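PDB 5U1T: separin from Saccharomyces cerevisiae, which acts as a caspase-like cysteine protease that cleaves the SCC1 subunit of cohesin at the onset of anaphase, and is held inactive by securin during most of the cell cycle. Local coordinates for residues 737-748 with 787-798; 1117-1125 with 1388-1396. One frame throughout, in Å; residues are numbered along the deposited sequence.

Contact 1 (737-748 with 787-798)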
loop_
_atom_site.group_PDB
_atom_site.type_symbol
_atom_site.label_atom_id
_atom_site.label_comp_id
_atom_site.label_asym_id
_atom_site.label_seq_id
_atom_site.Cartn_x
_atom_site.Cartn_y
_atom_site.Cartn_z
ATOM N N LEU A 737 3.893 5.102 -5.193
ATOM C CA LEU A 737 3.132 4.679 -4.019
ATOM C C LEU A 737 2.735 5.862 -3.132
ATOM O O LEU A 737 1.654 5.857 -2.552
ATOM C CB LEU A 737 3.921 3.665 -3.194
ATOM C CG LEU A 737 4.131 2.288 -3.817
ATOM C CD1 LEU A 737 5.106 1.480 -2.973
ATOM C CD2 LEU A 737 2.822 1.542 -3.985
ATOM N N LEU A 738 3.606 6.866 -3.024
ATOM C CA LEU A 738 3.289 8.055 -2.238
ATOM C C LEU A 738 2.068 8.753 -2.820
ATOM O O LEU A 738 1.142 9.139 -2.099
ATOM C CB LEU A 738 4.470 9.031 -2.196
ATOM C CG LEU A 738 4.173 10.349 -1.482
ATOM C CD1 LEU A 738 4.164 10.149 0.016
ATOM C CD2 LEU A 738 5.138 11.438 -1.888
ATOM N N ASN A 739 2.082 8.913 -4.139
ATOM C CA ASN A 739 1.029 9.634 -4.828
ATOM C C ASN A 739 -0.257 8.826 -4.844
ATOM O O ASN A 739 -1.336 9.385 -4.878
ATOM C CB ASN A 739 1.469 9.999 -6.244
ATOM C CG ASN A 739 2.452 11.173 -6.271
ATOM O OD1 ASN A 739 3.653 10.995 -6.056
ATOM N ND2 ASN A 739 1.951 12.369 -6.553
ATOM N N ILE A 740 -0.134 7.508 -4.804
ATOM C CA ILE A 740 -1.293 6.646 -4.696
ATOM C C ILE A 740 -1.966 6.889 -3.349
ATOM O O ILE A 740 -3.185 7.071 -3.259
ATOM C CB ILE A 740 -0.905 5.168 -4.848
ATOM C CG1 ILE A 740 -0.587 4.866 -6.321
ATOM C CG2 ILE A 740 -2.001 4.263 -4.298
ATOM C CD1 ILE A 740 -0.106 3.444 -6.614
ATOM N N LYS A 741 -1.148 6.919 -2.305
ATOM C CA LYS A 741 -1.631 7.140 -0.953
ATOM C C LYS A 741 -2.251 8.530 -0.799
ATOM O O LYS A 741 -3.210 8.691 -0.060
ATOM C CB LYS A 741 -0.491 6.953 0.048
ATOM C CG LYS A 741 -0.912 6.625 1.456
ATOM C CD LYS A 741 0.272 6.669 2.381
ATOM C CE LYS A 741 -0.144 6.487 3.812
ATOM N NZ LYS A 741 0.978 6.764 4.724
ATOM N N ILE A 742 -1.710 9.531 -1.487
ATOM C CA ILE A 742 -2.264 10.871 -1.388
ATOM C C ILE A 742 -3.672 10.887 -1.962
ATOM O O ILE A 742 -4.603 11.344 -1.305
ATOM C CB ILE A 742 -1.401 11.909 -2.108
ATOM C CG1 ILE A 742 -0.091 12.147 -1.348
ATOM C CG2 ILE A 742 -2.142 13.211 -2.207
ATOM C CD1 ILE A 742 0.880 13.065 -2.070
ATOM N N PHE A 743 -3.832 10.348 -3.168
ATOM C CA PHE A 743 -5.143 10.284 -3.823
ATOM C C PHE A 743 -6.170 9.412 -3.092
ATOM O O PHE A 743 -7.358 9.675 -3.160
ATOM C CB PHE A 743 -4.995 9.785 -5.268
ATOM C CG PHE A 743 -4.445 10.815 -6.204
ATOM C CD1 PHE A 743 -4.968 12.097 -6.226
ATOM C CD2 PHE A 743 -3.391 10.513 -7.044
ATOM C CE1 PHE A 743 -4.444 13.068 -7.081
ATOM C CE2 PHE A 743 -2.855 11.476 -7.897
ATOM C CZ PHE A 743 -3.387 12.758 -7.918
ATOM N N ASN A 744 -5.704 8.375 -2.405
ATOM C CA ASN A 744 -6.572 7.518 -1.617
ATOM C C ASN A 744 -7.163 8.249 -0.416
ATOM O O ASN A 744 -8.344 8.097 -0.111
ATOM C CB ASN A 744 -5.812 6.277 -1.141
ATOM C CG ASN A 744 -6.135 5.045 -1.955
ATOM O OD1 ASN A 744 -7.076 5.037 -2.748
ATOM N ND2 ASN A 744 -5.360 3.987 -1.760
ATOM N N GLU A 745 -6.345 9.039 0.271
ATOM C CA GLU A 745 -6.843 9.754 1.435
ATOM C C GLU A 745 -7.633 10.974 1.014
ATOM O O GLU A 745 -8.546 11.412 1.718
ATOM C CB GLU A 745 -5.704 10.146 2.361
ATOM C CG GLU A 745 -5.309 8.996 3.244
ATOM C CD GLU A 745 -6.138 8.927 4.499
ATOM O OE1 GLU A 745 -6.642 7.839 4.835
ATOM O OE2 GLU A 745 -6.268 9.961 5.167
ATOM N N SER A 746 -7.283 11.512 -0.144
ATOM C CA SER A 746 -7.998 12.646 -0.677
ATOM C C SER A 746 -9.439 12.263 -1.035
ATOM O O SER A 746 -10.361 13.075 -0.907
ATOM C CB SER A 746 -7.282 13.206 -1.887
ATOM O OG SER A 746 -7.852 14.451 -2.224
ATOM N N ALA A 747 -9.619 11.022 -1.474
ATOM C CA ALA A 747 -10.953 10.485 -1.685
ATOM C C ALA A 747 -11.742 10.486 -0.367
ATOM O O ALA A 747 -12.896 10.924 -0.332
ATOM C CB ALA A 747 -10.888 9.075 -2.269
ATOM N N LYS A 748 -11.109 10.004 0.706
ATOM C CA LYS A 748 -11.723 9.906 2.023
ATOM C C LYS A 748 -12.128 11.289 2.543
ATOM O O LYS A 748 -13.228 11.468 3.072
ATOM C CB LYS A 748 -10.763 9.220 3.000
ATOM C CG LYS A 748 -11.410 8.508 4.181
ATOM C CD LYS A 748 -10.353 7.970 5.153
ATOM C CE LYS A 748 -10.975 7.124 6.261
ATOM N NZ LYS A 748 -11.365 5.780 5.765
ATOM N N ALA A 787 2.932 -2.360 0.629
ATOM C CA ALA A 787 2.417 -0.994 0.551
ATOM C C ALA A 787 1.258 -0.941 -0.432
ATOM O O ALA A 787 0.198 -0.402 -0.133
ATOM C CB ALA A 787 3.502 -0.032 0.123
ATOM N N LEU A 788 1.490 -1.535 -1.598
ATOM C CA LEU A 788 0.556 -1.574 -2.705
ATOM C C LEU A 788 -0.667 -2.434 -2.401
ATOM O O LEU A 788 -1.744 -2.188 -2.923
ATOM C CB LEU A 788 1.270 -2.101 -3.943
ATOM C CG LEU A 788 0.448 -2.120 -5.216
ATOM C CD1 LEU A 788 -0.029 -0.714 -5.501
ATOM C CD2 LEU A 788 1.321 -2.635 -6.334
ATOM N N LEU A 789 -0.490 -3.458 -1.571
ATOM C CA LEU A 789 -1.601 -4.284 -1.141
ATOM C C LEU A 789 -2.541 -3.468 -0.267
ATOM O O LEU A 789 -3.749 -3.460 -0.474
ATOM C CB LEU A 789 -1.092 -5.509 -0.394
ATOM C CG LEU A 789 -0.685 -6.649 -1.320
ATOM C CD1 LEU A 789 -0.129 -7.822 -0.525
ATOM C CD2 LEU A 789 -1.876 -7.089 -2.169
ATOM N N LYS A 790 -1.967 -2.771 0.705
ATOM C CA LYS A 790 -2.733 -1.938 1.614
ATOM C C LYS A 790 -3.464 -0.859 0.809
ATOM O O LYS A 790 -4.644 -0.602 1.018
ATOM C CB LYS A 790 -1.818 -1.322 2.681
ATOM C CG LYS A 790 -1.638 -2.189 3.930
ATOM C CD LYS A 790 -3.002 -2.408 4.681
ATOM C CE LYS A 790 -2.861 -3.169 6.048
ATOM N NZ LYS A 790 -4.194 -3.418 6.735
ATOM N N SER A 791 -2.764 -0.262 -0.143
ATOM C CA SER A 791 -3.321 0.822 -0.935
ATOM C C SER A 791 -4.409 0.389 -1.907
ATOM O O SER A 791 -5.372 1.123 -2.139
ATOM C CB SER A 791 -2.213 1.524 -1.707
ATOM O OG SER A 791 -1.751 2.642 -0.983
ATOM N N LEU A 792 -4.252 -0.793 -2.485
ATOM C CA LEU A 792 -5.150 -1.233 -3.542
ATOM C C LEU A 792 -6.447 -1.724 -2.965
ATOM O O LEU A 792 -7.496 -1.574 -3.583
ATOM C CB LEU A 792 -4.511 -2.338 -4.377
ATOM C CG LEU A 792 -5.253 -2.758 -5.641
ATOM C CD1 LEU A 792 -5.763 -1.528 -6.423
ATOM C CD2 LEU A 792 -4.355 -3.629 -6.513
ATOM N N SER A 793 -6.367 -2.340 -1.791
ATOM C CA SER A 793 -7.563 -2.830 -1.125
ATOM C C SER A 793 -8.342 -1.641 -0.584
ATOM O O SER A 793 -9.563 -1.639 -0.606
ATOM C CB SER A 793 -7.216 -3.825 -0.007
ATOM O OG SER A 793 -6.192 -3.317 0.825
ATOM N N PHE A 794 -7.612 -0.625 -0.133
ATOM C CA PHE A 794 -8.195 0.603 0.389
ATOM C C PHE A 794 -9.054 1.265 -0.680
ATOM O O PHE A 794 -10.192 1.655 -0.417
ATOM C CB PHE A 794 -7.093 1.561 0.860
ATOM C CG PHE A 794 -7.594 2.914 1.321
ATOM C CD1 PHE A 794 -8.067 3.864 0.407
ATOM C CD2 PHE A 794 -7.547 3.258 2.661
ATOM C CE1 PHE A 794 -8.517 5.110 0.828
ATOM C CE2 PHE A 794 -7.983 4.508 3.093
ATOM C CZ PHE A 794 -8.470 5.433 2.175
ATOM N N SER A 795 -8.505 1.403 -1.885
ATOM C CA SER A 795 -9.219 2.123 -2.916
ATOM C C SER A 795 -10.464 1.344 -3.368
ATOM O O SER A 795 -11.456 1.962 -3.701
ATOM C CB SER A 795 -8.302 2.445 -4.094
ATOM O OG SER A 795 -8.184 1.330 -4.931
ATOM N N PHE A 796 -10.460 0.015 -3.340
ATOM C CA PHE A 796 -11.727 -0.708 -3.530
ATOM C C PHE A 796 -12.746 -0.454 -2.400
ATOM O O PHE A 796 -13.889 -0.113 -2.671
ATOM C CB PHE A 796 -11.492 -2.212 -3.672
ATOM C CG PHE A 796 -11.137 -2.632 -5.072
ATOM C CD1 PHE A 796 -12.127 -2.745 -6.047
ATOM C CD2 PHE A 796 -9.812 -2.888 -5.421
ATOM C CE1 PHE A 796 -11.811 -3.117 -7.348
ATOM C CE2 PHE A 796 -9.484 -3.258 -6.714
ATOM C CZ PHE A 796 -10.484 -3.378 -7.684
ATOM N N PHE A 797 -12.331 -0.625 -1.149
ATOM C CA PHE A 797 -13.141 -0.229 -0.011
ATOM C C PHE A 797 -13.716 1.195 -0.207
ATOM O O PHE A 797 -14.922 1.412 -0.109
ATOM C CB PHE A 797 -12.327 -0.287 1.289
ATOM C CG PHE A 797 -11.767 -1.651 1.616
ATOM C CD1 PHE A 797 -12.222 -2.795 0.973
ATOM C CD2 PHE A 797 -10.770 -1.788 2.582
ATOM C CE1 PHE A 797 -11.680 -4.057 1.288
ATOM C CE2 PHE A 797 -10.232 -3.033 2.902
ATOM C CZ PHE A 797 -10.693 -4.172 2.262
ATOM N N GLN A 798 -12.855 2.153 -0.515
ATOM C CA GLN A 798 -13.298 3.526 -0.649
ATOM C C GLN A 798 -14.339 3.711 -1.762
ATOM O O GLN A 798 -15.352 4.372 -1.552
ATOM C CB GLN A 798 -12.106 4.449 -0.904
ATOM C CG GLN A 798 -12.328 5.878 -0.440
ATOM C CD GLN A 798 -13.010 5.936 0.924
ATOM O OE1 GLN A 798 -12.436 5.561 1.952
ATOM N NE2 GLN A 798 -14.267 6.376 0.927
#
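Ser791 O takes two donors: the side-chain ND2 of Asn744 at 2.9 Å and, from its own helix, Ser795 N at 3.2 Å. The hydrogen bond from the Asn744 amide is the polar link between helix 729-752 and helix 782-805, two neighbours of the helical domain that run nearly the same way, 24° apart, with their segment axes 10.1 Å from each other. Helix 756-775, which joins them in sequence, also touches both, so the three form a compact bundle of the all-helical array. The bond to Ser791 O is somewhat bent; the carbonyl oxygen lies close to the amide plane of Asn744, while ND2 is tilted from the carbonyl plane. The same side chain runs alongside Phe794 in the opposite sense, its amide plane turned 40° from the ring and its CB 3.5 Å from Phe794 CE1. With CG anti to the backbone N (chi1 175°), Phe794 reaches across to helix 729-752 and presents a ring edge to Asn744 O and Lys748 CD. An alanine in place of Asn744 would probably leave Ser791 O with only the helical N-H of these two donors and open a gap beside the Phe794 ring. Toward the N-terminal ends the contact turns apolar. Leu737 forks over the other helix, CD1 lying 3.8 Å from Ala787 CB and CD2 3.9 Å from Leu788 CD1, the two leucines crossing at about a right angle. Ile740 sets its CG2 branch against Ser791 OG, 3.7 Å away. Leu788 also packs on an apolar side chain of the other protein chain in the assembly. At the C-terminal end Gln798, bent at chi2, crosses Lys748 and puts OE1 3.8 Å from Lys748 CG.

Contact 2 (1117-1125 with 1388-1396)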
loop_
_atom_site.group_PDB
_atom_site.type_symbol
_atom_site.label_atom_id
_atom_site.label_comp_id
_atom_site.label_asym_id
_atom_site.label_seq_id
_atom_site.Cartn_x
_atom_site.Cartn_y
_atom_site.Cartn_z
ATOM N N ARG A 1117 -33.383 23.006 -5.944
ATOM C CA ARG A 1117 -34.001 22.446 -7.126
ATOM C C ARG A 1117 -35.198 21.583 -6.741
ATOM O O ARG A 1117 -36.147 21.446 -7.517
ATOM C CB ARG A 1117 -32.967 21.633 -7.926
ATOM C CG ARG A 1117 -33.554 20.820 -9.077
ATOM C CD ARG A 1117 -33.019 21.248 -10.439
ATOM N NE ARG A 1117 -31.602 20.942 -10.553
ATOM C CZ ARG A 1117 -31.113 19.740 -10.845
ATOM N NH1 ARG A 1117 -31.927 18.715 -11.066
ATOM N NH2 ARG A 1117 -29.792 19.569 -10.914
ATOM N N VAL A 1118 -35.162 21.008 -5.543
ATOM C CA VAL A 1118 -36.220 20.088 -5.145
ATOM C C VAL A 1118 -37.432 20.874 -4.655
ATOM O O VAL A 1118 -38.587 20.482 -4.882
ATOM C CB VAL A 1118 -35.749 19.070 -4.058
ATOM C CG1 VAL A 1118 -35.556 19.716 -2.705
ATOM C CG2 VAL A 1118 -36.765 17.970 -3.914
ATOM N N SER A 1119 -37.180 22.010 -4.020
ATOM C CA SER A 1119 -38.265 22.795 -3.472
ATOM C C SER A 1119 -38.765 23.777 -4.513
ATOM O O SER A 1119 -39.903 24.241 -4.448
ATOM C CB SER A 1119 -37.810 23.527 -2.222
ATOM O OG SER A 1119 -36.842 24.493 -2.569
ATOM N N ALA A 1120 -37.902 24.099 -5.473
ATOM C CA ALA A 1120 -38.317 24.924 -6.596
ATOM C C ALA A 1120 -39.232 24.116 -7.506
ATOM O O ALA A 1120 -40.143 24.663 -8.118
ATOM C CB ALA A 1120 -37.128 25.444 -7.363
ATOM N N ALA A 1121 -38.993 22.810 -7.583
ATOM C CA ALA A 1121 -39.815 21.939 -8.406
ATOM C C ALA A 1121 -41.243 21.963 -7.884
ATOM O O ALA A 1121 -42.209 22.159 -8.629
ATOM C CB ALA A 1121 -39.274 20.535 -8.403
ATOM N N GLN A 1122 -41.359 21.774 -6.580
ATOM C CA GLN A 1122 -42.645 21.733 -5.930
ATOM C C GLN A 1122 -43.370 23.079 -6.005
ATOM O O GLN A 1122 -44.586 23.119 -6.210
ATOM C CB GLN A 1122 -42.447 21.292 -4.495
ATOM C CG GLN A 1122 -43.630 21.478 -3.613
ATOM C CD GLN A 1122 -43.541 20.571 -2.422
ATOM O OE1 GLN A 1122 -42.922 19.506 -2.504
ATOM N NE2 GLN A 1122 -44.150 20.981 -1.300
ATOM N N LYS A 1123 -42.629 24.175 -5.853
ATOM C CA LYS A 1123 -43.218 25.502 -5.976
ATOM C C LYS A 1123 -43.738 25.707 -7.394
ATOM O O LYS A 1123 -44.838 26.224 -7.601
ATOM C CB LYS A 1123 -42.210 26.591 -5.606
ATOM C CG LYS A 1123 -42.601 27.980 -6.098
ATOM C CD LYS A 1123 -42.318 29.060 -5.069
ATOM C CE LYS A 1123 -42.240 30.437 -5.713
ATOM N NZ LYS A 1123 -41.039 30.555 -6.615
ATOM N N ASP A 1124 -42.953 25.271 -8.372
ATOM C CA ASP A 1124 -43.348 25.376 -9.773
ATOM C C ASP A 1124 -44.569 24.535 -10.100
ATOM O O ASP A 1124 -45.474 25.014 -10.771
ATOM C CB ASP A 1124 -42.198 24.976 -10.689
ATOM C CG ASP A 1124 -41.147 26.039 -10.779
ATOM O OD1 ASP A 1124 -41.470 27.206 -10.457
ATOM O OD2 ASP A 1124 -40.006 25.711 -11.169
ATOM N N LEU A 1125 -44.590 23.283 -9.634
ATOM C CA LEU A 1125 -45.734 22.400 -9.870
ATOM C C LEU A 1125 -47.021 23.025 -9.328
ATOM O O LEU A 1125 -48.055 23.042 -10.000
ATOM C CB LEU A 1125 -45.509 21.023 -9.233
ATOM C CG LEU A 1125 -44.704 20.005 -10.044
ATOM C CD1 LEU A 1125 -44.509 18.728 -9.254
ATOM C CD2 LEU A 1125 -45.373 19.701 -11.366
ATOM N N TYR A 1388 -40.616 14.565 -7.845
ATOM C CA TYR A 1388 -41.142 15.892 -8.200
ATOM C C TYR A 1388 -40.224 16.649 -9.151
ATOM O O TYR A 1388 -40.692 17.425 -10.002
ATOM C CB TYR A 1388 -41.362 16.773 -6.963
ATOM C CG TYR A 1388 -42.444 16.319 -6.020
ATOM C CD1 TYR A 1388 -43.488 15.520 -6.461
ATOM C CD2 TYR A 1388 -42.415 16.687 -4.680
ATOM C CE1 TYR A 1388 -44.475 15.097 -5.599
ATOM C CE2 TYR A 1388 -43.396 16.267 -3.808
ATOM C CZ TYR A 1388 -44.427 15.471 -4.273
ATOM O OH TYR A 1388 -45.417 15.043 -3.415
ATOM N N VAL A 1389 -38.918 16.447 -8.983
ATOM C CA VAL A 1389 -37.940 17.171 -9.782
ATOM C C VAL A 1389 -37.974 16.679 -11.224
ATOM O O VAL A 1389 -37.816 17.468 -12.158
ATOM C CB VAL A 1389 -36.504 17.042 -9.207
ATOM C CG1 VAL A 1389 -35.496 17.732 -10.130
ATOM C CG2 VAL A 1389 -36.426 17.634 -7.796
ATOM N N CYS A 1390 -38.209 15.385 -11.408
ATOM C CA CYS A 1390 -38.299 14.835 -12.754
ATOM C C CYS A 1390 -39.603 15.267 -13.458
ATOM O O CYS A 1390 -39.600 15.675 -14.634
ATOM C CB CYS A 1390 -38.200 13.308 -12.719
ATOM S SG CYS A 1390 -38.423 12.560 -14.351
ATOM N N LEU A 1391 -40.714 15.168 -12.732
ATOM C CA LEU A 1391 -41.977 15.633 -13.241
ATOM C C LEU A 1391 -41.854 17.100 -13.661
ATOM O O LEU A 1391 -42.208 17.455 -14.792
ATOM C CB LEU A 1391 -43.085 15.449 -12.194
ATOM C CG LEU A 1391 -44.485 15.900 -12.627
ATOM C CD1 LEU A 1391 -44.935 15.140 -13.872
ATOM C CD2 LEU A 1391 -45.505 15.762 -11.490
ATOM N N ASN A 1392 -41.332 17.952 -12.783
ATOM C CA ASN A 1392 -41.372 19.382 -13.079
ATOM C C ASN A 1392 -40.426 19.795 -14.187
ATOM O O ASN A 1392 -40.668 20.787 -14.859
ATOM C CB ASN A 1392 -41.080 20.227 -11.840
ATOM C CG ASN A 1392 -41.108 21.722 -12.145
ATOM O OD1 ASN A 1392 -42.170 22.292 -12.403
ATOM N ND2 ASN A 1392 -39.936 22.356 -12.145
ATOM N N LYS A 1393 -39.346 19.052 -14.398
ATOM C CA LYS A 1393 -38.475 19.403 -15.515
ATOM C C LYS A 1393 -39.098 18.897 -16.822
ATOM O O LYS A 1393 -39.036 19.582 -17.846
ATOM C CB LYS A 1393 -37.053 18.859 -15.320
ATOM C CG LYS A 1393 -36.307 19.488 -14.122
ATOM C CD LYS A 1393 -36.346 21.047 -14.110
ATOM C CE LYS A 1393 -35.970 21.597 -12.714
ATOM N NZ LYS A 1393 -36.872 21.041 -11.615
ATOM N N LEU A 1394 -39.715 17.716 -16.781
ATOM C CA LEU A 1394 -40.418 17.194 -17.945
ATOM C C LEU A 1394 -41.533 18.152 -18.356
ATOM O O LEU A 1394 -41.711 18.437 -19.544
ATOM C CB LEU A 1394 -40.993 15.810 -17.662
ATOM C CG LEU A 1394 -40.171 14.627 -18.158
ATOM C CD1 LEU A 1394 -40.966 13.344 -18.016
ATOM C CD2 LEU A 1394 -39.753 14.841 -19.593
ATOM N N LEU A 1395 -42.277 18.657 -17.376
ATOM C CA LEU A 1395 -43.345 19.602 -17.676
ATOM C C LEU A 1395 -42.768 20.953 -18.131
ATOM O O LEU A 1395 -43.299 21.581 -19.051
ATOM C CB LEU A 1395 -44.280 19.787 -16.472
ATOM C CG LEU A 1395 -45.113 18.590 -15.984
ATOM C CD1 LEU A 1395 -46.059 18.998 -14.875
ATOM C CD2 LEU A 1395 -45.879 17.925 -17.094
ATOM N N SER A 1396 -41.683 21.404 -17.513
ATOM C CA SER A 1396 -41.026 22.623 -17.995
ATOM C C SER A 1396 -40.532 22.466 -19.437
ATOM O O SER A 1396 -40.562 23.412 -20.211
ATOM C CB SER A 1396 -39.855 23.014 -17.087
ATOM O OG SER A 1396 -40.289 23.886 -16.055
#
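Arg1117 meets the second helix with its aliphatic part: CG lies against Val1389 CG1, and CD comes 3.7 Å from Lys1393 CE, with the guanidinium turning one edge to the valine methyl. This is plain packing of helix 1111-1127 on helix 1388-1397, the latter within the peptidase C50 region, beside the mixed sheet holding strands 1132-1139 and 1382-1385. The next residue, Val1118, offers CG2 to Val1389 CG2 at 3.9 Å. Ala1121 follows where the helices draw close, 8.5 Å between segment axes crossing at 56°. Its small CB is a knob in a hole formed by Tyr1388, Val1389, Asn1392 and Lys1393, 3.9 Å from Val1389 CA. Gln1122, extended beyond CG, lies beside Tyr1388 and points the same way, OE1 3.5 Å from Tyr1388 CE2, its amide turned 82° from the ring. Asp1124 lays its CB against the side chain of Asn1392. Leu1125 closes the row as a second knob, among Tyr1388, Leu1391, Asn1392 and Leu1395. With CG anti to the carbonyl carbon (chi1 -84°), its branches divide the work: CD1 meets Leu1391 CD2 at 3.8 Å, CD2 meets Leu1395 CD1 at 3.6 Å. Beyond this pair, helices 1062-1072 and 1075-1088 close in, Phe1070 touching Gln1122 and Tyr1388 and Arg1077 making a cation-pi contact with the tyrosine, while strand 1132-1139 packs against Tyr1388 and Leu1391 through Thr1136 and Val1134.

From the N terminus, the chain builds long runs of helices before contact 1, which closes a short loop: 38 residues, just over half of them helix 756-775, separate its two segments. Contact 2 opens only after contact 1 has closed, so the two are in series and neither nests nor crosses. Its 262-residue loop starts in helix 1111-1127, just before strand 1132-1139, and returns in helix 1388-1397, just after strand 1382-1385. The centres of contacts 1 and 2 lie 40 Å apart and their nearest atoms about 22 Å: contact 1 pairs two helices of the helical domain, contact 2 two helices beside the mixed sheet of the C-terminal part, away from the probable catalytic Cys1497.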